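PDB 5NJI: Phthiocerol/phenolphthiocerol synthesis polyketide synthase type I PpsC from Mycobacterium tuberculosis, which probably dehydrates beta-hydroxyacyl intermediates to enoyl thioesters, through its dehydratase domain, during synthesis of phthiocerol-type lipids. Local coordinates for residues 28-36 with 46-57; 56-64 with 184-192. The protein carries 1 engineered substitution. One frame throughout, in Å; residues are numbered along the deposited sequence.

Interaction 1 of 2, residues 28-36 with 46-57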
loop_
_atom_site.group_PDB
_atom_site.type_symbol
_atom_site.label_atom_id
_atom_site.label_comp_id
_atom_site.label_asym_id
_atom_site.label_seq_id
_atom_site.Cartn_x
_atom_site.Cartn_y
_atom_site.Cartn_z
ATOM N N THR A 28 -14.376 -9.311 12.065
ATOM C CA THR A 28 -14.595 -8.720 10.749
ATOM C C THR A 28 -13.432 -7.814 10.351
ATOM O O THR A 28 -13.007 -6.950 11.121
ATOM C CB THR A 28 -15.897 -7.922 10.739
ATOM O OG1 THR A 28 -16.964 -8.749 11.212
ATOM C CG2 THR A 28 -16.220 -7.444 9.335
ATOM N N HIS A 29 -12.946 -7.994 9.141
ATOM C CA HIS A 29 -11.902 -7.124 8.602
ATOM C C HIS A 29 -12.435 -5.696 8.468
ATOM O O HIS A 29 -13.487 -5.491 7.855
ATOM C CB HIS A 29 -11.476 -7.671 7.251
ATOM C CG HIS A 29 -10.196 -7.103 6.740
ATOM N ND1 HIS A 29 -10.075 -5.792 6.339
ATOM C CD2 HIS A 29 -8.984 -7.671 6.553
ATOM C CE1 HIS A 29 -8.838 -5.579 5.921
ATOM N NE2 HIS A 29 -8.154 -6.699 6.058
ATOM N N PRO A 30 -11.747 -4.684 9.008
ATOM C CA PRO A 30 -12.335 -3.336 9.017
ATOM C C PRO A 30 -12.364 -2.657 7.664
ATOM O O PRO A 30 -13.127 -1.696 7.510
ATOM C CB PRO A 30 -11.440 -2.566 9.991
ATOM C CG PRO A 30 -10.151 -3.280 9.931
ATOM C CD PRO A 30 -10.500 -4.726 9.790
ATOM N N LEU A 31 -11.579 -3.107 6.686
ATOM C CA LEU A 31 -11.602 -2.511 5.353
ATOM C C LEU A 31 -12.368 -3.362 4.353
ATOM O O LEU A 31 -13.070 -2.824 3.493
ATOM C CB LEU A 31 -10.175 -2.279 4.833
ATOM C CG LEU A 31 -9.280 -1.452 5.757
ATOM C CD1 LEU A 31 -7.856 -1.326 5.193
ATOM C CD2 LEU A 31 -9.907 -0.090 6.001
ATOM N N LEU A 32 -12.272 -4.682 4.474
ATOM C CA LEU A 32 -12.932 -5.580 3.535
ATOM C C LEU A 32 -14.385 -5.795 3.907
ATOM O O LEU A 32 -15.262 -5.812 3.027
ATOM C CB LEU A 32 -12.188 -6.913 3.503
ATOM C CG LEU A 32 -12.821 -8.040 2.686
ATOM C CD1 LEU A 32 -12.747 -7.753 1.198
ATOM C CD2 LEU A 32 -12.181 -9.362 2.996
ATOM N N GLY A 33 -14.661 -5.967 5.188
ATOM C CA GLY A 33 -16.031 -6.123 5.627
ATOM C C GLY A 33 -16.488 -7.566 5.579
ATOM O O GLY A 33 -15.696 -8.510 5.549
ATOM N N VAL A 34 -17.806 -7.728 5.547
ATOM C CA VAL A 34 -18.438 -9.037 5.656
ATOM C C VAL A 34 -18.851 -9.513 4.267
ATOM O O VAL A 34 -19.312 -8.726 3.427
ATOM C CB VAL A 34 -19.635 -8.995 6.629
ATOM C CG1 VAL A 34 -20.545 -7.835 6.310
ATOM C CG2 VAL A 34 -20.392 -10.323 6.614
ATOM N N GLY A 35 -18.643 -10.800 4.015
ATOM C CA GLY A 35 -18.765 -11.352 2.683
ATOM C C GLY A 35 -19.795 -12.460 2.573
ATOM O O GLY A 35 -20.103 -13.155 3.545
ATOM N N VAL A 36 -20.310 -12.622 1.360
ATOM C CA VAL A 36 -21.218 -13.697 0.989
ATOM C C VAL A 36 -20.840 -14.101 -0.425
ATOM O O VAL A 36 -20.311 -13.294 -1.189
ATOM C CB VAL A 36 -22.695 -13.264 1.031
ATOM C CG1 VAL A 36 -23.034 -12.634 2.368
ATOM C CG2 VAL A 36 -22.981 -12.294 -0.070
ATOM N N TRP A 46 -18.222 -8.518 -0.819
ATOM C CA TRP A 46 -18.118 -7.971 0.524
ATOM C C TRP A 46 -18.565 -6.518 0.526
ATOM O O TRP A 46 -18.424 -5.812 -0.477
ATOM C CB TRP A 46 -16.669 -8.001 1.050
ATOM C CG TRP A 46 -15.994 -9.341 1.170
ATOM C CD1 TRP A 46 -15.765 -10.029 2.326
ATOM C CD2 TRP A 46 -15.410 -10.130 0.114
ATOM N NE1 TRP A 46 -15.081 -11.190 2.062
ATOM C CE2 TRP A 46 -14.852 -11.277 0.717
ATOM C CE3 TRP A 46 -15.299 -9.977 -1.271
ATOM C CZ2 TRP A 46 -14.192 -12.263 -0.018
ATOM C CZ3 TRP A 46 -14.639 -10.969 -2.002
ATOM C CH2 TRP A 46 -14.104 -12.093 -1.374
ATOM N N GLU A 47 -19.070 -6.067 1.672
ATOM C CA GLU A 47 -19.359 -4.659 1.906
ATOM C C GLU A 47 -18.763 -4.227 3.231
ATOM O O GLU A 47 -18.902 -4.918 4.246
ATOM C CB GLU A 47 -20.865 -4.364 1.936
ATOM C CG GLU A 47 -21.552 -4.555 0.606
ATOM C CD GLU A 47 -23.023 -4.145 0.674
ATOM O OE1 GLU A 47 -23.444 -3.638 1.742
ATOM O OE2 GLU A 47 -23.748 -4.332 -0.327
ATOM N N SER A 48 -18.131 -3.062 3.236
ATOM C CA SER A 48 -17.619 -2.503 4.477
ATOM C C SER A 48 -18.080 -1.067 4.578
ATOM O O SER A 48 -18.192 -0.371 3.572
ATOM C CB SER A 48 -16.092 -2.534 4.561
ATOM O OG SER A 48 -15.514 -1.730 3.547
ATOM N N GLU A 49 -18.337 -0.623 5.799
ATOM C CA GLU A 49 -18.707 0.762 6.034
ATOM C C GLU A 49 -17.439 1.503 6.415
ATOM O O GLU A 49 -16.789 1.159 7.407
ATOM C CB GLU A 49 -19.770 0.885 7.123
ATOM C CG GLU A 49 -21.058 0.146 6.792
ATOM C CD GLU A 49 -22.080 0.211 7.912
ATOM O OE1 GLU A 49 -22.346 1.323 8.415
ATOM O OE2 GLU A 49 -22.611 -0.853 8.293
ATOM N N LEU A 50 -17.069 2.475 5.605
ATOM C CA LEU A 50 -15.925 3.332 5.879
ATOM C C LEU A 50 -16.412 4.714 6.295
ATOM O O LEU A 50 -17.479 5.168 5.879
ATOM C CB LEU A 50 -15.015 3.460 4.660
ATOM C CG LEU A 50 -14.514 2.175 4.016
ATOM C CD1 LEU A 50 -13.564 2.540 2.886
ATOM C CD2 LEU A 50 -13.852 1.299 5.046
ATOM N N ASP A 51 -15.609 5.369 7.123
ATOM C CA ASP A 51 -15.874 6.686 7.669
ATOM C C ASP A 51 -14.517 7.289 7.976
ATOM O O ASP A 51 -13.567 6.545 8.261
ATOM C CB ASP A 51 -16.746 6.587 8.939
ATOM C CG ASP A 51 -17.215 7.939 9.459
ATOM O OD1 ASP A 51 -16.399 8.679 10.061
ATOM O OD2 ASP A 51 -18.410 8.258 9.274
ATOM N N PRO A 52 -14.366 8.609 7.893
ATOM C CA PRO A 52 -13.037 9.182 8.169
ATOM C C PRO A 52 -12.565 8.946 9.586
ATOM O O PRO A 52 -11.348 8.932 9.815
ATOM C CB PRO A 52 -13.210 10.675 7.859
ATOM C CG PRO A 52 -14.649 10.904 7.785
ATOM C CD PRO A 52 -15.303 9.626 7.388
ATOM N N ASP A 53 -13.502 8.823 10.511
ATOM C CA ASP A 53 -13.093 8.477 11.867
ATOM C C ASP A 53 -12.747 6.989 12.110
ATOM O O ASP A 53 -12.446 6.645 13.214
ATOM C CB ASP A 53 -14.061 8.951 12.984
ATOM C CG ASP A 53 -15.365 8.129 13.066
ATOM O OD1 ASP A 53 -15.410 6.995 12.573
ATOM O OD2 ASP A 53 -16.395 8.570 13.668
ATOM N N LEU A 54 -12.633 6.168 11.082
ATOM C CA LEU A 54 -12.399 4.725 11.244
ATOM C C LEU A 54 -10.872 4.569 11.463
ATOM O O LEU A 54 -10.187 5.044 10.653
ATOM C CB LEU A 54 -12.781 3.865 9.990
ATOM C CG LEU A 54 -12.437 2.383 10.049
ATOM C CD1 LEU A 54 -13.128 1.695 11.206
ATOM C CD2 LEU A 54 -12.744 1.690 8.730
ATOM N N LEU A 55 -10.414 3.994 12.566
ATOM C CA LEU A 55 -9.010 3.656 12.790
ATOM C C LEU A 55 -8.122 4.877 12.400
ATOM O O LEU A 55 -8.510 5.921 12.712
ATOM C CB LEU A 55 -8.716 2.301 12.079
ATOM C CG LEU A 55 -9.422 1.020 12.527
ATOM C CD1 LEU A 55 -9.016 -0.167 11.689
ATOM C CD2 LEU A 55 -9.195 0.781 14.015
ATOM N N TRP A 56 -7.063 4.714 11.579
ATOM C CA TRP A 56 -6.096 5.762 11.147
ATOM C C TRP A 56 -6.427 6.467 9.756
ATOM O O TRP A 56 -5.676 7.152 9.295
ATOM C CB TRP A 56 -4.671 5.101 11.021
ATOM C CG TRP A 56 -4.802 3.648 10.473
ATOM C CD1 TRP A 56 -4.758 2.528 11.179
ATOM C CD2 TRP A 56 -5.067 3.254 9.127
ATOM N NE1 TRP A 56 -4.932 1.455 10.391
ATOM C CE2 TRP A 56 -5.128 1.867 9.114
ATOM C CE3 TRP A 56 -5.224 3.930 7.937
ATOM C CZ2 TRP A 56 -5.343 1.166 7.969
ATOM C CZ3 TRP A 56 -5.442 3.238 6.823
ATOM C CH2 TRP A 56 -5.514 1.880 6.841
ATOM N N LEU A 57 -7.627 6.284 9.228
ATOM C CA LEU A 57 -7.942 6.713 7.844
ATOM C C LEU A 57 -7.805 8.291 7.809
ATOM O O LEU A 57 -7.442 8.842 6.827
ATOM C CB LEU A 57 -9.358 6.259 7.306
ATOM C CG LEU A 57 -9.479 4.792 6.798
ATOM C CD1 LEU A 57 -9.079 3.750 7.820
ATOM C CD2 LEU A 57 -10.839 4.509 6.169
HETATM O O HOH W 1 -15.452 -0.976 8.576
#

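Interaction 2 of 2, residues 56-64 with 184-192. Engineered in segment 56-64: F60 (natural residue His). With 8Z2 (~{S}-[2-[3-[[(2~{R})-4-[[[(2~{R},3~{S},4~{R},5~{R})-5-(6-aminopurin-9-yl)-4-oxidanyl-3-phosphonooxy-oxolan-2-yl]methoxy-oxidanyl-phosphoryl]oxy-oxidanyl-phosphoryl]oxy-3,3-dimethyl-2-oxidanyl-butanoyl]amino]propanoylamino]ethyl] (~{E})-dodec-2-enethioate), chain B.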
loop_
_atom_site.group_PDB
_atom_site.type_symbol
_atom_site.label_atom_id
_atom_site.label_comp_id
_atom_site.label_asym_id
_atom_site.label_seq_id
_atom_site.Cartn_x
_atom_site.Cartn_y
_atom_site.Cartn_z
ATOM N N TRP A 56 -7.063 4.714 11.579
ATOM C CA TRP A 56 -6.096 5.762 11.147
ATOM C C TRP A 56 -6.427 6.467 9.756
ATOM O O TRP A 56 -5.676 7.152 9.295
ATOM C CB TRP A 56 -4.671 5.101 11.021
ATOM C CG TRP A 56 -4.802 3.648 10.473
ATOM C CD1 TRP A 56 -4.758 2.528 11.179
ATOM C CD2 TRP A 56 -5.067 3.254 9.127
ATOM N NE1 TRP A 56 -4.932 1.455 10.391
ATOM C CE2 TRP A 56 -5.128 1.867 9.114
ATOM C CE3 TRP A 56 -5.224 3.930 7.937
ATOM C CZ2 TRP A 56 -5.343 1.166 7.969
ATOM C CZ3 TRP A 56 -5.442 3.238 6.823
ATOM C CH2 TRP A 56 -5.514 1.880 6.841
ATOM N N LEU A 57 -7.627 6.284 9.228
ATOM C CA LEU A 57 -7.942 6.713 7.844
ATOM C C LEU A 57 -7.805 8.291 7.809
ATOM O O LEU A 57 -7.442 8.842 6.827
ATOM C CB LEU A 57 -9.358 6.259 7.306
ATOM C CG LEU A 57 -9.479 4.792 6.798
ATOM C CD1 LEU A 57 -9.079 3.750 7.820
ATOM C CD2 LEU A 57 -10.839 4.509 6.169
ATOM N N ALA A 58 -8.286 8.969 8.853
ATOM C CA ALA A 58 -8.157 10.443 8.878
ATOM C C ALA A 58 -6.721 10.986 8.682
ATOM O O ALA A 58 -6.543 12.124 8.361
ATOM C CB ALA A 58 -8.767 11.118 10.164
ATOM N N ASP A 59 -5.725 10.149 8.918
ATOM C CA ASP A 59 -4.350 10.600 8.816
ATOM C C ASP A 59 -3.777 10.462 7.409
ATOM O O ASP A 59 -2.593 10.768 7.208
ATOM C CB ASP A 59 -3.488 9.841 9.822
ATOM C CG ASP A 59 -3.576 10.415 11.234
ATOM O OD1 ASP A 59 -4.399 11.330 11.484
ATOM O OD2 ASP A 59 -2.801 9.971 12.101
ATOM N N PHE A 60 -4.578 10.046 6.426
ATOM C CA PHE A 60 -4.123 10.002 5.041
ATOM C C PHE A 60 -4.934 11.005 4.229
ATOM O O PHE A 60 -6.095 10.751 3.902
ATOM C CB PHE A 60 -4.236 8.606 4.450
ATOM C CG PHE A 60 -3.382 8.438 3.234
ATOM C CD1 PHE A 60 -2.057 8.059 3.357
ATOM C CD2 PHE A 60 -3.873 8.753 1.985
ATOM C CE1 PHE A 60 -1.266 7.931 2.248
ATOM C CE2 PHE A 60 -3.084 8.640 0.868
ATOM C CZ PHE A 60 -1.766 8.236 1.005
ATOM N N VAL A 61 -4.321 12.135 3.923
ATOM C CA VAL A 61 -5.012 13.289 3.368
ATOM C C VAL A 61 -4.284 13.764 2.120
ATOM O O VAL A 61 -3.051 13.783 2.070
ATOM C CB VAL A 61 -5.104 14.406 4.420
ATOM C CG1 VAL A 61 -5.625 15.711 3.814
ATOM C CG2 VAL A 61 -5.973 13.946 5.589
ATOM N N ILE A 62 -5.052 14.117 1.095
ATOM C CA ILE A 62 -4.526 14.720 -0.123
ATOM C C ILE A 62 -5.333 15.981 -0.393
ATOM O O ILE A 62 -6.562 15.920 -0.506
ATOM C CB ILE A 62 -4.592 13.766 -1.325
ATOM C CG1 ILE A 62 -3.753 12.515 -1.057
ATOM C CG2 ILE A 62 -4.111 14.487 -2.592
ATOM C CD1 ILE A 62 -3.662 11.566 -2.213
ATOM N N ASP A 63 -4.662 17.126 -0.450
ATOM C CA ASP A 63 -5.351 18.392 -0.722
ATOM C C ASP A 63 -6.534 18.578 0.231
ATOM O O ASP A 63 -7.651 18.915 -0.181
ATOM C CB ASP A 63 -5.820 18.457 -2.181
ATOM C CG ASP A 63 -4.672 18.564 -3.172
ATOM O OD1 ASP A 63 -3.550 18.923 -2.762
ATOM O OD2 ASP A 63 -4.906 18.303 -4.375
ATOM N N ASP A 64 -6.268 18.335 1.519
ATOM C CA ASP A 64 -7.206 18.496 2.634
ATOM C C ASP A 64 -8.287 17.421 2.716
ATOM O O ASP A 64 -9.020 17.376 3.711
ATOM C CB ASP A 64 -7.897 19.866 2.587
ATOM C CG ASP A 64 -6.947 21.008 2.869
ATOM O OD1 ASP A 64 -6.044 20.833 3.719
ATOM O OD2 ASP A 64 -7.111 22.076 2.242
ATOM N N GLY A 184 0.937 18.493 -1.507
ATOM C CA GLY A 184 -0.456 18.173 -1.222
ATOM C C GLY A 184 -0.684 16.827 -0.555
ATOM O O GLY A 184 -1.838 16.447 -0.332
ATOM N N GLN A 185 0.375 16.108 -0.243
ATOM C CA GLN A 185 0.335 14.781 0.367
ATOM C C GLN A 185 0.555 14.993 1.858
ATOM O O GLN A 185 1.677 15.268 2.291
ATOM C CB GLN A 185 1.430 13.921 -0.244
ATOM C CG GLN A 185 1.457 12.494 0.172
ATOM C CD GLN A 185 1.029 11.623 -0.960
ATOM O OE1 GLN A 185 -0.036 11.024 -0.905
ATOM N NE2 GLN A 185 1.835 11.581 -2.028
ATOM N N GLN A 186 -0.505 14.863 2.646
ATOM C CA GLN A 186 -0.514 15.278 4.046
ATOM C C GLN A 186 -0.672 14.046 4.948
ATOM O O GLN A 186 -1.775 13.678 5.360
ATOM C CB GLN A 186 -1.632 16.297 4.284
ATOM C CG GLN A 186 -1.515 17.563 3.416
ATOM C CD GLN A 186 -2.863 18.235 3.175
ATOM O OE1 GLN A 186 -3.429 18.131 2.091
ATOM N NE2 GLN A 186 -3.378 18.923 4.188
ATOM N N HIS A 187 0.446 13.420 5.270
ATOM C CA HIS A 187 0.448 12.277 6.172
ATOM C C HIS A 187 0.323 12.749 7.615
ATOM O O HIS A 187 1.184 13.490 8.106
ATOM C CB HIS A 187 1.744 11.479 6.036
ATOM C CG HIS A 187 1.921 10.770 4.727
ATOM N ND1 HIS A 187 2.713 11.262 3.714
ATOM C CD2 HIS A 187 1.458 9.573 4.293
ATOM C CE1 HIS A 187 2.717 10.411 2.705
ATOM N NE2 HIS A 187 1.973 9.370 3.036
ATOM N N GLY A 188 -0.708 12.285 8.314
ATOM C CA GLY A 188 -0.829 12.544 9.727
ATOM C C GLY A 188 0.038 11.610 10.552
ATOM O O GLY A 188 0.791 10.785 10.032
ATOM N N PRO A 189 -0.074 11.725 11.879
ATOM C CA PRO A 189 0.884 11.018 12.753
ATOM C C PRO A 189 0.939 9.512 12.550
ATOM O O PRO A 189 2.013 8.907 12.663
ATOM C CB PRO A 189 0.387 11.383 14.157
ATOM C CG PRO A 189 -0.259 12.720 13.981
ATOM C CD PRO A 189 -0.903 12.689 12.631
ATOM N N ALA A 190 -0.195 8.878 12.254
ATOM C CA ALA A 190 -0.192 7.439 12.107
ATOM C C ALA A 190 0.699 6.983 10.958
ATOM O O ALA A 190 1.185 5.856 10.991
ATOM C CB ALA A 190 -1.612 6.933 11.912
ATOM N N PHE A 191 0.939 7.833 9.968
ATOM C CA PHE A 191 1.736 7.486 8.797
ATOM C C PHE A 191 3.155 8.021 8.848
ATOM O O PHE A 191 3.907 7.800 7.905
ATOM C CB PHE A 191 1.054 8.008 7.523
ATOM C CG PHE A 191 -0.148 7.205 7.101
ATOM C CD1 PHE A 191 -1.379 7.390 7.700
ATOM C CD2 PHE A 191 -0.032 6.249 6.102
ATOM C CE1 PHE A 191 -2.484 6.630 7.332
ATOM C CE2 PHE A 191 -1.139 5.479 5.721
ATOM C CZ PHE A 191 -2.368 5.680 6.327
ATOM N N GLN A 192 3.536 8.730 9.910
ATOM C CA GLN A 192 4.864 9.337 9.987
ATOM C C GLN A 192 5.846 8.347 10.612
ATOM O O GLN A 192 6.368 8.525 11.720
ATOM C CB GLN A 192 4.794 10.645 10.765
ATOM C CG GLN A 192 4.084 11.769 9.994
ATOM C CD GLN A 192 3.802 12.986 10.860
ATOM O OE1 GLN A 192 4.454 13.185 11.880
ATOM N NE2 GLN A 192 2.810 13.794 10.470
HETATM C C2 8Z2 B . -8.547 -0.664 -17.111
HETATM C C4 8Z2 B . -8.728 1.660 -17.340
HETATM C C5 8Z2 B . -9.964 1.516 -17.756
HETATM C C6 8Z2 B . -10.502 0.329 -17.879
HETATM C C8 8Z2 B . -9.564 3.593 -17.777
HETATM C C10 8Z2 B . 7.053 10.599 -4.238
HETATM C C11 8Z2 B . 8.091 10.626 -5.285
HETATM C C12 8Z2 B . 8.053 11.911 -6.020
HETATM N N9 8Z2 B . -8.501 2.956 -17.295
HETATM N N7 8Z2 B . -10.471 2.699 -17.994
HETATM N N3 8Z2 B . -7.992 0.583 -17.009
HETATM N N1 8Z2 B . -9.826 -0.780 -17.573
HETATM N N6 8Z2 B . -11.739 0.341 -18.309
HETATM C "C1'" 8Z2 B . -6.982 3.037 -16.788
HETATM C "C2'" 8Z2 B . -6.294 2.799 -18.078
HETATM O "O2'" 8Z2 B . -5.357 1.835 -17.616
HETATM C "C3'" 8Z2 B . -5.782 4.280 -18.472
HETATM O "O3'" 8Z2 B . -5.533 4.317 -19.907
HETATM C "C4'" 8Z2 B . -4.814 4.399 -17.116
HETATM O "O4'" 8Z2 B . -5.874 4.000 -16.129
HETATM C "C5'" 8Z2 B . -4.160 5.654 -16.559
HETATM O "O5'" 8Z2 B . -5.014 6.662 -16.167
HETATM P P1 8Z2 B . -6.030 7.345 -16.996
HETATM O O11 8Z2 B . -7.147 6.447 -16.726
HETATM O O12 8Z2 B . -5.883 7.272 -18.471
HETATM O O6 8Z2 B . -6.356 8.947 -16.505
HETATM P P2 8Z2 B . -7.721 9.291 -15.716
HETATM O O21 8Z2 B . -8.813 8.144 -15.817
HETATM O O22 8Z2 B . -8.506 10.451 -15.843
HETATM O O7 8Z2 B . -6.973 9.336 -14.264
HETATM C CPA 8Z2 B . -5.566 9.363 -13.969
HETATM C CPB 8Z2 B . -5.519 9.399 -12.417
HETATM C CP8 8Z2 B . -6.308 8.174 -11.923
HETATM C CP7 8Z2 B . -4.122 9.350 -11.887
HETATM C CP9 8Z2 B . -6.192 10.683 -11.946
HETATM O OP3 8Z2 B . -5.661 7.079 -12.438
HETATM C CP6 8Z2 B . -6.410 8.045 -10.380
HETATM O OP2 8Z2 B . -6.948 8.902 -9.777
HETATM N NP2 8Z2 B . -6.058 6.892 -9.831
HETATM C CP5 8Z2 B . -6.144 6.552 -8.428
HETATM C CP4 8Z2 B . -4.824 6.858 -7.746
HETATM C CP3 8Z2 B . -4.963 6.495 -6.250
HETATM O OP1 8Z2 B . -6.030 6.469 -5.740
HETATM N NP1 8Z2 B . -3.868 6.239 -5.575
HETATM C CP2 8Z2 B . -3.886 5.849 -4.198
HETATM C CP1 8Z2 B . -4.125 7.005 -3.295
HETATM S S 8Z2 B . -2.724 8.167 -3.329
HETATM P P3 8Z2 B . -6.956 4.005 -20.896
HETATM O O31 8Z2 B . -8.126 4.916 -20.086
HETATM O O32 8Z2 B . -7.541 2.729 -20.836
HETATM O O33 8Z2 B . -6.989 4.416 -22.303
HETATM C CA1 8Z2 B . -1.662 7.402 -2.530
HETATM C CA2 8Z2 B . -0.381 8.120 -2.325
HETATM O OA1 8Z2 B . -1.731 6.317 -2.045
HETATM C CA3 8Z2 B . 0.697 7.407 -1.607
HETATM C CA4 8Z2 B . 1.981 8.111 -1.451
HETATM C CA5 8Z2 B . 3.087 7.224 -0.937
HETATM C CA6 8Z2 B . 4.391 8.003 -0.862
HETATM C CA7 8Z2 B . 5.029 8.171 -2.261
HETATM C CA8 8Z2 B . 6.041 9.298 -2.313
HETATM C CA9 8Z2 B . 6.958 9.281 -3.567
#

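Interaction 1 of 2, residues 28-36 with 46-57
L32 packs its isobutyl end on the indole of W46. Both methyls of L32 lie over the same face of the indole: CD1 sits 3.8 Å from the centroid of the five-membered ring of W46, 17° off the ring normal, a CH-pi contact, while CD2 reaches NE1. The leucine gets there with CG anti to the backbone N (chi1 174°). On the opposite face of the ring the backbone of G35 passes, its CA 3.3 Å from W46 CD1, and G33 O comes in at the edge.

This sandwich is set by the antiparallel hairpin of strands 34-37 and 44-50. V34 and E47 form a hydrogen-bonded pair: V34 N donates to E47 O at 3.3 Å and E47 N to V34 O at 3.2 Å. G35 and W46 are the adjoining non-hydrogen-bonded pair, with CA atoms only 4.1 Å apart, a closeness that suits a residue without a side chain.

S48, in strand 46-50, donates through OG to L31 O, in the loop leading to strand 34-37, at 2.7 Å from well above the carbonyl plane (46°). A water extends this polar seam, donating to P30 O and to E49 O. The branched end of L31 reaches an apolar group: CD2 meets L50, L54 and L57, and CD1 meets W56. Beside it P30 CG meets L55 CD1 at 3.8 Å.

In the second shell, helix 70-84 supplies E75, which binds H29 NE2, and D83, which accepts from W46 NE1. H29 ND1 in turn accepts from L31 N, its donor close to the imidazole plane. A water and a serine hydroxyl satisfy the loop carbonyls of P30 and L31, while the indole is packed on both faces and has its one N-H committed to a carboxylate.

Interaction 2 of 2, residues 56-64 with 184-192
Strands 60-62 and 185-187 pair antiparallel in a small three-stranded sheet with 65-66, and Q186 links strand 185-187 to the turn after strand 60-62. Its CB lies against V61, with Q186 CB 3.6 Å from V61 O. With chi1 at -59° and the chain extended beyond CG, the amide reaches past V61 CG1 to the turn at D63 and D64. There Q186 OE1 accepts from D64 N at 2.9 Å, and NE2 gives a weak bond to D64 OD1, the amide and carboxylate planes 76° apart. The backbone of the same residue completes the V61 pair: Q186 N donates to V61 O at 2.8 Å, while the return bond from V61 N is weak. D63 N to G184 O continues the ladder.

At the other end D59 is held twice. Its carbonyl accepts from G188 N on a lone pair, nearly straight (175°), and OD2 takes A190 N on its anti side.

The sheet face bearing F60, I62, Q185 and H187 turns to the bound C12:1-CoA. F60, engineered in place of histidine, belongs to an aromatic cluster with W56, H187 and F191. The natural histidine here, with D230 of helix 226-234, is consistent with the His-Asp pair of hotdog-fold dehydratases. F60 CD1 lies over one face of F191, 3.6 Å from F191 CE2, while F60 CE1 meets H187 NE2, which also has a weak bond to D230. F191 CZ packs on W56 CE3, the side chains crossing at about a right angle. The thioester carbonyl OA1 of the ligand lies 3.6 Å from F60 CZ, and ligand CA2 is at the edge of that ring. I62 CD1 touches the thioester sulfur. Q185 NE2 has a weak bond to V262 O, whereas buried Q185 OE1, without a hydrogen-bonding partner in the model, sits 3.3 Å from ligand CA2.

Overall arrangement
Interactions 1 and 2 follow in series along the chain, their centres about 18 Å apart, and share W56 and L57. W56 joins them physically: in interaction 1 its indole meets L31, and its CB and ring also serve interaction 2. A further touch is between P52 O and A58 CB, 3.4 Å apart. Of the two contacts, interaction 2 supplies pocket residues: F60, I62 and Q185; the W56 side chain stays about 10 Å from the ligand. Helix 226-234 meets both contacts, touching L31 and W56 through P226 and F60 and F191 through D230. Dehydratase domains of this family have a double-hotdog fold; the hairpin of interaction 1 puts strand 34-37 at the outer edge of the strand order, whereas interaction 2 lies at the thioester.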